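Local coordinates for protein carbohydrate deacetylase Agd3 (Neosartorya fumigata, PDB 6NWZ) that probably removes acetyl groups from N-acetylated sugars of the exopolysaccharide galactosaminogalactan and is required for biofilm formation by the fungus, at residues A96-T99 / D100-N103; A398-A401 / D402-E406; T506-E509 / W510-S514; A603-Q606 / R607-G611. All blocks are in the same frame, centred on the assembly; numbering follows the deposited sequence.

Interaction 1: residues A96-T99 / D100-N103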
ATOM      1  N   ALA A  96      10.179  -1.904  33.035  1.00 37.44           N
ATOM      2  CA  ALA A  96       9.763  -3.200  33.558  1.00 43.68           C
ATOM      3  C   ALA A  96      10.842  -4.266  33.390  1.00 55.68           C
ATOM      4  O   ALA A  96      10.751  -5.326  34.022  1.00 55.56           O
ATOM      5  CB  ALA A  96       8.465  -3.652  32.890  1.00 48.88           C
ATOM      6  N   LEU A  97      11.851  -4.015  32.557  1.00 45.55           N
ATOM      7  CA  LEU A  97      13.018  -4.881  32.471  1.00 46.05           C
ATOM      8  C   LEU A  97      14.052  -4.449  33.503  1.00 47.24           C
ATOM      9  O   LEU A  97      14.331  -3.255  33.659  1.00 41.44           O
ATOM     10  CB  LEU A  97      13.626  -4.842  31.066  1.00 44.79           C
ATOM     11  CG  LEU A  97      12.843  -5.496  29.922  1.00 52.70           C
ATOM     12  CD1 LEU A  97      13.581  -5.345  28.600  1.00 45.27           C
ATOM     13  CD2 LEU A  97      12.581  -6.964  30.207  1.00 51.71           C
ATOM     14  N   THR A  98      14.617  -5.431  34.207  1.00 42.45           N
ATOM     15  CA  THR A  98      15.545  -5.151  35.292  1.00 42.43           C
ATOM     16  C   THR A  98      16.856  -4.586  34.750  1.00 50.89           C
ATOM     17  O   THR A  98      17.143  -4.624  33.549  1.00 50.72           O
ATOM     18  CB  THR A  98      15.822  -6.413  36.114  1.00 46.90           C
ATOM     19  OG1 THR A  98      16.823  -7.206  35.463  1.00 59.51           O
ATOM     20  CG2 THR A  98      14.554  -7.244  36.274  1.00 46.28           C
ATOM     21  N   THR A  99      17.660  -4.046  35.666  1.00 51.03           N
ATOM     22  CA  THR A  99      18.967  -3.529  35.283  1.00 51.11           C
ATOM     23  C   THR A  99      19.839  -4.627  34.689  1.00 51.24           C
ATOM     24  O   THR A  99      20.535  -4.408  33.689  1.00 50.59           O
ATOM     25  CB  THR A  99      19.647  -2.891  36.495  1.00 53.63           C
ATOM     26  OG1 THR A  99      18.994  -1.653  36.808  1.00 66.56           O
ATOM     27  CG2 THR A  99      21.117  -2.631  36.219  1.00 42.48           C
ATOM     28  N   ASP A 100      19.797  -5.824  35.276  1.00 58.66           N
ATOM     29  CA  ASP A 100      20.598  -6.921  34.749  1.00 64.57           C
ATOM     30  C   ASP A 100      20.104  -7.364  33.379  1.00 61.29           C
ATOM     31  O   ASP A 100      20.910  -7.765  32.532  1.00 58.56           O
ATOM     32  CB  ASP A 100      20.600  -8.093  35.733  1.00 69.69           C
ATOM     33  CG  ASP A 100      21.400  -9.277  35.229  1.00 79.42           C
ATOM     34  OD1 ASP A 100      20.829 -10.123  34.509  1.00 88.41           O
ATOM     35  OD2 ASP A 100      22.607  -9.355  35.539  1.00 86.82           O
ATOM     36  N   GLN A 101      18.793  -7.282  33.134  1.00 61.45           N
ATOM     37  CA  GLN A 101      18.267  -7.638  31.819  1.00 46.43           C
ATOM     38  C   GLN A 101      18.720  -6.645  30.756  1.00 48.55           C
ATOM     39  O   GLN A 101      19.077  -7.043  29.640  1.00 52.27           O
ATOM     40  CB  GLN A 101      16.744  -7.722  31.867  1.00 42.03           C
ATOM     41  CG  GLN A 101      16.223  -8.811  32.791  1.00 45.07           C
ATOM     42  CD  GLN A 101      14.729  -9.023  32.662  1.00 47.68           C
ATOM     43  OE1 GLN A 101      13.935  -8.115  32.914  1.00 52.87           O
ATOM     44  NE2 GLN A 101      14.336 -10.227  32.265  1.00 51.43           N
ATOM     45  N   TRP A 102      18.717  -5.350  31.080  1.00 45.04           N
ATOM     46  CA  TRP A 102      19.204  -4.361  30.124  1.00 41.47           C
ATOM     47  C   TRP A 102      20.687  -4.545  29.838  1.00 48.41           C
ATOM     48  O   TRP A 102      21.141  -4.273  28.721  1.00 49.13           O
ATOM     49  CB  TRP A 102      18.932  -2.948  30.637  1.00 36.36           C
ATOM     50  CG  TRP A 102      17.541  -2.477  30.372  1.00 42.68           C
ATOM     51  CD1 TRP A 102      16.505  -2.446  31.255  1.00 43.35           C
ATOM     52  CD2 TRP A 102      17.030  -1.968  29.133  1.00 45.81           C
ATOM     53  NE1 TRP A 102      15.377  -1.948  30.646  1.00 50.27           N
ATOM     54  CE2 TRP A 102      15.674  -1.647  29.342  1.00 38.85           C
ATOM     55  CE3 TRP A 102      17.587  -1.751  27.868  1.00 47.55           C
ATOM     56  CZ2 TRP A 102      14.867  -1.120  28.336  1.00 31.27           C
ATOM     57  CZ3 TRP A 102      16.785  -1.228  26.870  1.00 44.12           C
ATOM     58  CH2 TRP A 102      15.439  -0.918  27.110  1.00 39.23           C
ATOM     59  N   ASN A 103      21.456  -5.012  30.827  1.00 52.44           N
ATOM     60  CA  ASN A 103      22.876  -5.253  30.602  1.00 52.04           C
ATOM     61  C   ASN A 103      23.109  -6.482  29.730  1.00 54.80           C
ATOM     62  O   ASN A 103      24.064  -6.508  28.945  1.00 54.76           O
ATOM     63  CB  ASN A 103      23.606  -5.392  31.939  1.00 41.87           C
ATOM     64  CG  ASN A 103      23.747  -4.066  32.666  1.00 42.96           C
ATOM     65  OD1 ASN A 103      23.790  -3.006  32.043  1.00 54.09           O
ATOM     66  ND2 ASN A 103      23.822  -4.120  33.992  1.00 42.61           N
TER

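Interaction 2: residues A398-A401 / D402-E406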
ATOM      1  N   ALA A 398     -28.593 -11.467  -7.200  1.00 65.09           N
ATOM      2  CA  ALA A 398     -28.802 -11.929  -8.561  1.00 57.73           C
ATOM      3  C   ALA A 398     -28.676 -13.448  -8.642  1.00 59.66           C
ATOM      4  O   ALA A 398     -28.211 -14.116  -7.714  1.00 60.34           O
ATOM      5  CB  ALA A 398     -27.810 -11.263  -9.513  1.00 61.60           C
ATOM      6  N   THR A 399     -29.097 -13.992  -9.778  1.00 58.10           N
ATOM      7  CA  THR A 399     -29.055 -15.424 -10.023  1.00 61.26           C
ATOM      8  C   THR A 399     -27.744 -15.822 -10.692  1.00 59.29           C
ATOM      9  O   THR A 399     -26.991 -14.986 -11.195  1.00 68.90           O
ATOM     10  CB  THR A 399     -30.224 -15.847 -10.904  1.00 68.20           C
ATOM     11  OG1 THR A 399     -30.168 -15.117 -12.135  1.00 55.02           O
ATOM     12  CG2 THR A 399     -31.539 -15.564 -10.215  1.00 58.13           C
ATOM     13  N   TYR A 400     -27.484 -17.132 -10.706  1.00 59.25           N
ATOM     14  CA  TYR A 400     -26.347 -17.643 -11.462  1.00 61.76           C
ATOM     15  C   TYR A 400     -26.476 -17.299 -12.942  1.00 64.27           C
ATOM     16  O   TYR A 400     -25.497 -16.890 -13.578  1.00 66.27           O
ATOM     17  CB  TYR A 400     -26.223 -19.156 -11.267  1.00 55.79           C
ATOM     18  CG  TYR A 400     -25.107 -19.800 -12.068  1.00 55.22           C
ATOM     19  CD1 TYR A 400     -25.289 -20.144 -13.402  1.00 55.56           C
ATOM     20  CD2 TYR A 400     -23.875 -20.068 -11.490  1.00 54.46           C
ATOM     21  CE1 TYR A 400     -24.280 -20.724 -14.136  1.00 55.18           C
ATOM     22  CE2 TYR A 400     -22.857 -20.657 -12.220  1.00 58.26           C
ATOM     23  CZ  TYR A 400     -23.069 -20.982 -13.545  1.00 54.47           C
ATOM     24  OH  TYR A 400     -22.073 -21.567 -14.292  1.00 54.25           O
ATOM     25  N   ALA A 401     -27.676 -17.459 -13.506  1.00 59.36           N
ATOM     26  CA  ALA A 401     -27.871 -17.199 -14.930  1.00 54.14           C
ATOM     27  C   ALA A 401     -27.578 -15.746 -15.279  1.00 64.56           C
ATOM     28  O   ALA A 401     -26.988 -15.461 -16.328  1.00 62.59           O
ATOM     29  CB  ALA A 401     -29.295 -17.568 -15.341  1.00 56.18           C
ATOM     30  N   ASP A 402     -27.992 -14.810 -14.421  1.00 70.68           N
ATOM     31  CA  ASP A 402     -27.710 -13.401 -14.677  1.00 65.48           C
ATOM     32  C   ASP A 402     -26.212 -13.132 -14.625  1.00 61.22           C
ATOM     33  O   ASP A 402     -25.644 -12.528 -15.543  1.00 48.25           O
ATOM     34  CB  ASP A 402     -28.449 -12.514 -13.668  1.00 62.62           C
ATOM     35  CG  ASP A 402     -29.916 -12.307 -14.019  1.00 70.21           C
ATOM     36  OD1 ASP A 402     -30.362 -12.790 -15.084  1.00 67.33           O
ATOM     37  OD2 ASP A 402     -30.625 -11.654 -13.223  1.00 71.05           O
ATOM     38  N   VAL A 403     -25.552 -13.587 -13.558  1.00 60.98           N
ATOM     39  CA  VAL A 403     -24.140 -13.273 -13.388  1.00 59.29           C
ATOM     40  C   VAL A 403     -23.294 -13.984 -14.435  1.00 52.21           C
ATOM     41  O   VAL A 403     -22.283 -13.440 -14.894  1.00 52.60           O
ATOM     42  CB  VAL A 403     -23.690 -13.616 -11.957  1.00 61.11           C
ATOM     43  CG1 VAL A 403     -22.250 -13.191 -11.747  1.00 62.82           C
ATOM     44  CG2 VAL A 403     -24.599 -12.933 -10.946  1.00 50.22           C
ATOM     45  N   PHE A 404     -23.691 -15.195 -14.837  1.00 50.61           N
ATOM     46  CA  PHE A 404     -22.949 -15.908 -15.874  1.00 56.83           C
ATOM     47  C   PHE A 404     -22.904 -15.102 -17.165  1.00 61.38           C
ATOM     48  O   PHE A 404     -21.863 -15.033 -17.829  1.00 56.00           O
ATOM     49  CB  PHE A 404     -23.573 -17.281 -16.128  1.00 49.24           C
ATOM     50  CG  PHE A 404     -22.744 -18.170 -17.020  1.00 51.21           C
ATOM     51  CD1 PHE A 404     -22.782 -18.030 -18.400  1.00 51.29           C
ATOM     52  CD2 PHE A 404     -21.927 -19.145 -16.477  1.00 50.18           C
ATOM     53  CE1 PHE A 404     -22.020 -18.843 -19.217  1.00 49.69           C
ATOM     54  CE2 PHE A 404     -21.164 -19.961 -17.290  1.00 50.60           C
ATOM     55  CZ  PHE A 404     -21.211 -19.810 -18.660  1.00 50.36           C
ATOM     56  N   LYS A 405     -24.029 -14.492 -17.539  1.00 57.59           N
ATOM     57  CA  LYS A 405     -24.047 -13.632 -18.713  1.00 53.46           C
ATOM     58  C   LYS A 405     -23.345 -12.303 -18.454  1.00 57.40           C
ATOM     59  O   LYS A 405     -22.753 -11.732 -19.377  1.00 48.17           O
ATOM     60  CB  LYS A 405     -25.489 -13.410 -19.173  1.00 48.29           C
ATOM     61  CG  LYS A 405     -26.165 -14.688 -19.658  1.00 48.46           C
ATOM     62  CD  LYS A 405     -27.487 -14.415 -20.354  1.00 51.87           C
ATOM     63  CE  LYS A 405     -28.600 -14.129 -19.358  1.00 61.88           C
ATOM     64  NZ  LYS A 405     -28.947 -15.310 -18.517  1.00 58.74           N
ATOM     65  N   GLU A 406     -23.382 -11.806 -17.213  1.00 54.70           N
ATOM     66  CA  GLU A 406     -22.661 -10.579 -16.888  1.00 49.80           C
ATOM     67  C   GLU A 406     -21.172 -10.713 -17.184  1.00 48.40           C
ATOM     68  O   GLU A 406     -20.532  -9.755 -17.633  1.00 49.25           O
ATOM     69  CB  GLU A 406     -22.879 -10.213 -15.419  1.00 53.47           C
ATOM     70  CG  GLU A 406     -24.251  -9.649 -15.107  1.00 52.60           C
ATOM     71  CD  GLU A 406     -24.456  -8.269 -15.692  1.00 56.76           C
ATOM     72  OE1 GLU A 406     -25.541  -8.021 -16.262  1.00 56.45           O
ATOM     73  OE2 GLU A 406     -23.530  -7.436 -15.584  1.00 54.45           O
TER

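Interaction 3: residues T506-E509 / W510-S514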
ATOM      1  N   THR A 506     -17.378  16.921  -5.686  1.00 41.98           N
ATOM      2  CA  THR A 506     -16.753  16.115  -4.635  1.00 47.48           C
ATOM      3  C   THR A 506     -16.756  16.844  -3.300  1.00 43.97           C
ATOM      4  O   THR A 506     -17.055  16.247  -2.259  1.00 51.89           O
ATOM      5  CB  THR A 506     -15.319  15.731  -5.012  1.00 46.93           C
ATOM      6  OG1 THR A 506     -14.698  16.803  -5.734  1.00 70.64           O
ATOM      7  CG2 THR A 506     -15.298  14.462  -5.841  1.00 39.54           C
ATOM      8  N   VAL A 507     -16.420  18.134  -3.309  1.00 32.11           N
ATOM      9  CA  VAL A 507     -16.404  18.897  -2.066  1.00 45.89           C
ATOM     10  C   VAL A 507     -17.789  18.908  -1.434  1.00 47.79           C
ATOM     11  O   VAL A 507     -17.933  18.752  -0.216  1.00 57.23           O
ATOM     12  CB  VAL A 507     -15.874  20.322  -2.320  1.00 35.90           C
ATOM     13  CG1 VAL A 507     -16.008  21.172  -1.072  1.00 36.30           C
ATOM     14  CG2 VAL A 507     -14.421  20.265  -2.758  1.00 31.10           C
ATOM     15  N   GLN A 508     -18.830  19.058  -2.254  1.00 47.57           N
ATOM     16  CA  GLN A 508     -20.191  19.086  -1.729  1.00 53.52           C
ATOM     17  C   GLN A 508     -20.569  17.751  -1.094  1.00 58.49           C
ATOM     18  O   GLN A 508     -21.061  17.707   0.039  1.00 69.26           O
ATOM     19  CB  GLN A 508     -21.172  19.448  -2.841  1.00 49.46           C
ATOM     20  CG  GLN A 508     -22.526  19.839  -2.319  1.00 58.96           C
ATOM     21  CD  GLN A 508     -22.436  20.997  -1.355  1.00 68.77           C
ATOM     22  OE1 GLN A 508     -21.726  21.973  -1.606  1.00 70.21           O
ATOM     23  NE2 GLN A 508     -23.139  20.892  -0.235  1.00 77.68           N
ATOM     24  N   GLU A 509     -20.347  16.649  -1.814  1.00 53.11           N
ATOM     25  CA  GLU A 509     -20.664  15.335  -1.265  1.00 50.56           C
ATOM     26  C   GLU A 509     -19.807  15.017  -0.046  1.00 60.17           C
ATOM     27  O   GLU A 509     -20.283  14.368   0.894  1.00 62.93           O
ATOM     28  CB  GLU A 509     -20.481  14.268  -2.343  1.00 41.76           C
ATOM     29  CG  GLU A 509     -21.215  12.973  -2.068  1.00 40.94           C
ATOM     30  CD  GLU A 509     -21.230  12.059  -3.272  1.00 53.14           C
ATOM     31  OE1 GLU A 509     -20.536  12.374  -4.258  1.00 61.69           O
ATOM     32  OE2 GLU A 509     -21.940  11.034  -3.238  1.00 67.71           O
ATOM     33  N   TRP A 510     -18.550  15.461  -0.045  1.00 55.12           N
ATOM     34  CA  TRP A 510     -17.700  15.298   1.129  1.00 53.39           C
ATOM     35  C   TRP A 510     -18.255  16.075   2.316  1.00 56.75           C
ATOM     36  O   TRP A 510     -18.231  15.589   3.452  1.00 71.08           O
ATOM     37  CB  TRP A 510     -16.280  15.751   0.788  1.00 46.83           C
ATOM     38  CG  TRP A 510     -15.295  15.749   1.915  1.00 41.91           C
ATOM     39  CD1 TRP A 510     -15.029  14.726   2.782  1.00 54.13           C
ATOM     40  CD2 TRP A 510     -14.404  16.811   2.262  1.00 41.07           C
ATOM     41  NE1 TRP A 510     -14.037  15.099   3.663  1.00 45.09           N
ATOM     42  CE2 TRP A 510     -13.634  16.374   3.360  1.00 43.91           C
ATOM     43  CE3 TRP A 510     -14.186  18.096   1.754  1.00 41.36           C
ATOM     44  CZ2 TRP A 510     -12.671  17.177   3.961  1.00 54.66           C
ATOM     45  CZ3 TRP A 510     -13.228  18.889   2.350  1.00 41.49           C
ATOM     46  CH2 TRP A 510     -12.483  18.429   3.441  1.00 53.89           C
ATOM     47  N   ILE A 511     -18.761  17.283   2.069  1.00 43.18           N
ATOM     48  CA  ILE A 511     -19.348  18.078   3.142  1.00 46.54           C
ATOM     49  C   ILE A 511     -20.634  17.436   3.643  1.00 51.54           C
ATOM     50  O   ILE A 511     -20.873  17.355   4.854  1.00 66.12           O
ATOM     51  CB  ILE A 511     -19.591  19.520   2.656  1.00 51.07           C
ATOM     52  CG1 ILE A 511     -18.266  20.269   2.505  1.00 52.54           C
ATOM     53  CG2 ILE A 511     -20.525  20.251   3.602  1.00 42.41           C
ATOM     54  CD1 ILE A 511     -18.412  21.615   1.827  1.00 43.73           C
ATOM     55  N   ASP A 512     -21.476  16.960   2.723  1.00 59.54           N
ATOM     56  CA  ASP A 512     -22.806  16.484   3.093  1.00 61.54           C
ATOM     57  C   ASP A 512     -22.761  15.141   3.813  1.00 64.98           C
ATOM     58  O   ASP A 512     -23.577  14.896   4.709  1.00 72.95           O
ATOM     59  CB  ASP A 512     -23.690  16.374   1.847  1.00 53.91           C
ATOM     60  CG  ASP A 512     -23.861  17.703   1.125  1.00 57.63           C
ATOM     61  OD1 ASP A 512     -23.352  18.728   1.626  1.00 66.85           O
ATOM     62  OD2 ASP A 512     -24.503  17.718   0.052  1.00 52.26           O
ATOM     63  N   THR A 513     -21.831  14.262   3.445  1.00 63.42           N
ATOM     64  CA  THR A 513     -21.839  12.888   3.929  1.00 63.05           C
ATOM     65  C   THR A 513     -20.651  12.565   4.831  1.00 67.40           C
ATOM     66  O   THR A 513     -20.374  11.388   5.080  1.00 83.69           O
ATOM     67  CB  THR A 513     -21.882  11.918   2.748  1.00 64.72           C
ATOM     68  OG1 THR A 513     -20.592  11.864   2.125  1.00 62.75           O
ATOM     69  CG2 THR A 513     -22.906  12.382   1.725  1.00 55.45           C
ATOM     70  N   SER A 514     -19.946  13.577   5.329  1.00 68.19           N
ATOM     71  CA  SER A 514     -18.774  13.347   6.172  1.00 63.52           C
ATOM     72  C   SER A 514     -18.556  14.573   7.051  1.00 64.43           C
ATOM     73  O   SER A 514     -19.382  15.491   7.091  1.00 72.74           O
ATOM     74  CB  SER A 514     -17.534  13.045   5.322  1.00 55.51           C
ATOM     75  OG  SER A 514     -17.791  12.028   4.370  1.00 56.51           O
TER

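Interaction 4: residues A603-Q606 / R607-G611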
ATOM      1  N   ALA A 603       1.467 -14.490  -3.815  1.00 48.77           N
ATOM      2  CA  ALA A 603       2.830 -14.917  -3.517  1.00 42.79           C
ATOM      3  C   ALA A 603       3.281 -14.416  -2.151  1.00 48.79           C
ATOM      4  O   ALA A 603       3.954 -15.142  -1.409  1.00 55.79           O
ATOM      5  CB  ALA A 603       3.780 -14.432  -4.610  1.00 37.87           C
ATOM      6  N   ARG A 604       2.930 -13.176  -1.804  1.00 46.76           N
ATOM      7  CA  ARG A 604       3.229 -12.673  -0.466  1.00 42.13           C
ATOM      8  C   ARG A 604       2.584 -13.549   0.595  1.00 52.85           C
ATOM      9  O   ARG A 604       3.224 -13.926   1.585  1.00 55.71           O
ATOM     10  CB  ARG A 604       2.754 -11.228  -0.324  1.00 33.45           C
ATOM     11  CG  ARG A 604       2.734 -10.723   1.115  1.00 34.04           C
ATOM     12  CD  ARG A 604       4.140 -10.649   1.685  1.00 34.20           C
ATOM     13  NE  ARG A 604       4.147 -10.649   3.144  1.00 37.10           N
ATOM     14  CZ  ARG A 604       4.414  -9.584   3.894  1.00 35.71           C
ATOM     15  NH1 ARG A 604       4.699  -8.423   3.325  1.00 39.22           N
ATOM     16  NH2 ARG A 604       4.401  -9.685   5.215  1.00 41.84           N
ATOM     17  N   TYR A 605       1.313 -13.897   0.396  1.00 58.05           N
ATOM     18  CA  TYR A 605       0.614 -14.724   1.371  1.00 50.92           C
ATOM     19  C   TYR A 605       1.240 -16.109   1.471  1.00 56.96           C
ATOM     20  O   TYR A 605       1.327 -16.680   2.564  1.00 67.79           O
ATOM     21  CB  TYR A 605      -0.867 -14.822   1.002  1.00 39.65           C
ATOM     22  CG  TYR A 605      -1.615 -15.890   1.761  1.00 56.22           C
ATOM     23  CD1 TYR A 605      -2.102 -15.651   3.039  1.00 51.72           C
ATOM     24  CD2 TYR A 605      -1.836 -17.142   1.200  1.00 59.02           C
ATOM     25  CE1 TYR A 605      -2.786 -16.629   3.737  1.00 50.16           C
ATOM     26  CE2 TYR A 605      -2.518 -18.126   1.890  1.00 50.25           C
ATOM     27  CZ  TYR A 605      -2.990 -17.864   3.156  1.00 51.77           C
ATOM     28  OH  TYR A 605      -3.669 -18.843   3.840  1.00 56.46           O
ATOM     29  N   GLN A 606       1.695 -16.661   0.344  1.00 54.13           N
ATOM     30  CA  GLN A 606       2.180 -18.038   0.342  1.00 44.11           C
ATOM     31  C   GLN A 606       3.562 -18.152   0.974  1.00 44.27           C
ATOM     32  O   GLN A 606       3.785 -19.009   1.835  1.00 45.93           O
ATOM     33  CB  GLN A 606       2.186 -18.589  -1.081  1.00 44.90           C
ATOM     34  CG  GLN A 606       0.806 -18.955  -1.594  1.00 45.69           C
ATOM     35  CD  GLN A 606       0.849 -19.590  -2.965  1.00 60.74           C
ATOM     36  OE1 GLN A 606       1.850 -19.495  -3.676  1.00 72.45           O
ATOM     37  NE2 GLN A 606      -0.237 -20.251  -3.344  1.00 67.12           N
ATOM     38  N   ARG A 607       4.503 -17.292   0.570  1.00 55.44           N
ATOM     39  CA  ARG A 607       5.843 -17.355   1.144  1.00 54.59           C
ATOM     40  C   ARG A 607       5.856 -17.027   2.631  1.00 47.54           C
ATOM     41  O   ARG A 607       6.798 -17.415   3.329  1.00 62.45           O
ATOM     42  CB  ARG A 607       6.795 -16.415   0.401  1.00 48.40           C
ATOM     43  CG  ARG A 607       6.484 -14.942   0.560  1.00 39.65           C
ATOM     44  CD  ARG A 607       7.590 -14.092  -0.040  1.00 52.77           C
ATOM     45  NE  ARG A 607       7.245 -12.675  -0.032  1.00 51.72           N
ATOM     46  CZ  ARG A 607       6.638 -12.055  -1.037  1.00 44.37           C
ATOM     47  NH1 ARG A 607       6.315 -12.729  -2.131  1.00 56.19           N
ATOM     48  NH2 ARG A 607       6.353 -10.765  -0.949  1.00 32.78           N
ATOM     49  N   ASP A 608       4.840 -16.319   3.132  1.00 52.74           N
ATOM     50  CA  ASP A 608       4.749 -16.073   4.567  1.00 50.43           C
ATOM     51  C   ASP A 608       4.393 -17.335   5.342  1.00 45.37           C
ATOM     52  O   ASP A 608       4.575 -17.371   6.562  1.00 60.76           O
ATOM     53  CB  ASP A 608       3.721 -14.975   4.857  1.00 39.84           C
ATOM     54  CG  ASP A 608       4.224 -13.582   4.503  1.00 39.15           C
ATOM     55  OD1 ASP A 608       5.406 -13.435   4.116  1.00 44.62           O
ATOM     56  OD2 ASP A 608       3.428 -12.624   4.615  1.00 39.49           O
ATOM     57  N   GLN A 609       3.892 -18.365   4.663  1.00 45.42           N
ATOM     58  CA  GLN A 609       3.582 -19.637   5.302  1.00 47.95           C
ATOM     59  C   GLN A 609       4.766 -20.595   5.333  1.00 51.42           C
ATOM     60  O   GLN A 609       4.667 -21.654   5.959  1.00 60.31           O
ATOM     61  CB  GLN A 609       2.406 -20.320   4.591  1.00 49.20           C
ATOM     62  CG  GLN A 609       1.239 -19.399   4.267  1.00 47.66           C
ATOM     63  CD  GLN A 609       0.611 -18.780   5.500  1.00 49.66           C
ATOM     64  OE1 GLN A 609       0.602 -19.379   6.576  1.00 53.12           O
ATOM     65  NE2 GLN A 609       0.082 -17.572   5.349  1.00 45.15           N
ATOM     66  N   CYS A 610       5.874 -20.259   4.672  1.00 56.88           N
ATOM     67  CA  CYS A 610       7.042 -21.129   4.643  1.00 50.46           C
ATOM     68  C   CYS A 610       7.967 -20.931   5.835  1.00 58.88           C
ATOM     69  O   CYS A 610       8.838 -21.777   6.069  1.00 59.28           O
ATOM     70  CB  CYS A 610       7.840 -20.905   3.354  1.00 49.86           C
ATOM     71  SG  CYS A 610       6.996 -21.376   1.822  1.00 72.87           S
ATOM     72  N   GLY A 611       7.809 -19.846   6.587  1.00 61.39           N
ATOM     73  CA  GLY A 611       8.725 -19.557   7.671  1.00 55.78           C
ATOM     74  C   GLY A 611      10.145 -19.336   7.188  1.00 52.66           C
ATOM     75  O   GLY A 611      11.077 -19.999   7.655  1.00 49.62           O
TER

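Interaction 1: residues A96-T99 / D100-N103
Q101 folds back from the first turn of its helix onto T98. CB lies near T98 O and OG1. Q101 CG, set beside its own backbone N (chi1 -63°), passes 3.2 Å from T98 OG1. From there the extended chain carries the amide past the threonine, crossing L97 at about a right angle. At the tip, Q101 OE1 accepts from T98 N at 3.1 Å; the N-H points at it almost straight (162°), in the carbonyl plane and on a lone pair. The methyl CD2 of L97 packs against the same oxygen, while NE2 turns away to V61 O. T98 answers as N-cap: its OG1 takes the N-H of Q101 at 3.1 Å. This exchange of side chain for backbone in both directions is a capping box, and it starts helix 99-112 within the carbohydrate-binding module CBM87. Just beyond, W102 N gives the first regular helical bond to T98 O. The indole of W102 has L97 CD1 over one face, offset toward the rim, and L97 O in plane at its edge; its NE1 bonds to S95 OG. N103 N closes the next turn on T99 O.

Interaction 2: residues A398-A401 / D402-E406
T399 and D402 meet at the start of helix 400-417, where T399 OG1 receives the N-H of D402 at 3.2 Å. With its hydroxyl held between backbone N and carbonyl carbon (chi1 58°), the threonine is the N-cap, and its own carbonyl takes V403 N in an almost straight bond. The carboxylate of D402 leans back over the same hydroxyl, CG lying 3.4 Å from T399 OG1. On the first turn itself, Y400 and F404 lie side by side and point the same way. The tyrosine's outer end rests on the phenylalanine, Y400 CZ 3.6 Å from F404 CD2, and the ring planes are 34° apart. K405 bends at chi3 and chi4 to curl back, so that K405 NZ reaches A401 O at 2.9 Å from above the carbonyl plane. That oxygen also takes a weak bond from K405 N. A398 CB meets V403 CG2 at 3.9 Å.

Outside this first shell, T399 OG1 bonds to D349 OD1, and D402 OD2 accepts from L350 N, which fixes the capping group. The side chain of E394, a zinc ligand, lies about 7 Å from that of A398. The helix so begun crosses over between the parallel strands 384-387 and 424-426 as the helical part of a beta-alpha-beta unit, and V403 packs its first turn on A443, A446 and W447 of helix 441-449.

Interaction 3: residues T506-E509 / W510-S514
Q508 arches over the helix surface to D512, one turn ahead. The chain leaves anti to the backbone N (chi1 -165°) and bends at chi2, a fold that brings the amide forward along the helix, toward D512. NE2 then faces both carboxylate oxygens. Q508 NE2 lies 2.9 Å from D512 OD1 in a weak, bent bond and 3.5 Å from D512 OD2 in a straighter but long one, also weak. Amide and carboxylate planes stand 60° apart, so the two groups are not laid flat against each other. The carboxylate has a firmer partner elsewhere, since D512 OD2 is also bonded to Y264 OH. Beside this pair V507 CG1 touches I511 CD1 at 3.8 Å, and I511 CG1 lies close to V507 O. These i to i+4 pairs decorate the last turns of helix 503-513, a short helix in the deacetylase domain. Its regular bonds run from W510 N, I511 N and D512 N to the carbonyls of T506, V507 and Q508. Near the C-terminal end, E509 O is gripped twice by one residue, T513. To E509 O, T513 OG1 donates at 2.8 Å and T513 N at 3.0 Å, and the two arrive from opposite faces of the carbonyl plane. The hydroxyl can turn back to the helix because it lies between its own N and carbonyl carbon (chi1 75°). CG2 of T513 meanwhile borders CG of E509, whose extended chain lies against Y497 and C500. T506, V507 and W510 face helix 520-536, touching F520 and L523.

Interaction 4: residues A603-Q606 / R607-G611
R604 and D608 form the tight part of this contact, a salt bridge at the end of helix 594-607. R604 NE meets D608 OD2 at 2.6 Å, on the syn side of the carboxylate and in the plane of the guanidinium, with an N-H angle of 165°. NH2 adds a weak second bond to the same oxygen. The bend at chi2 of R604 swings its tip toward the aspartate, and the two planes stand 76° apart. R607 packs closely too: its extended chain runs back beside A603 O, and one guanidinium face covers CA of R604, 3.4 Å from the plane and over its centre.

Q609, by contrast, is exposed. Its bent chain lays Q609 NE2 over one face of the Y605 ring, 3.4 Å from Y605 CE1, while the same nitrogen donates to Y605 O at 3.2 Å. The ring itself is also packed edge-to-face with W472. Here the helix gives way to a type I turn from R607 to C610, and Q609 N bonds to Q606 O from above the carbonyl plane.

The cysteine that ends this turn is joined to C635 by a disulfide. With R604 NE and W472 NE1 on D608 OD2, and a weak third bond from R604 NH2, D608 would be expected to stay ionised; its charge may partly offset the like charges of R604 NE and R607 NH2, 4.7 Å apart.

In the fold
Each of the four interactions is local, joining residues a few positions apart in its own continuous run of chain, so they follow in series without nesting or crossing. From the N terminus, interaction 1 turns the chain out of strand 93-95 into helix 99-112, in the CBM87 module. Interaction 2 starts helix 400-417, which follows strand 384-387 after an intervening loop; its centre is about 64 Å from that of interaction 1, on the opposite side of the chain's centre. Interaction 3 lies at the far end of helix 503-513, and interaction 4 leads from helix 594-607 toward strand 613-618, which pairs with strand 22-31 and so ties this C-terminal part of the chain to its N-terminal strand.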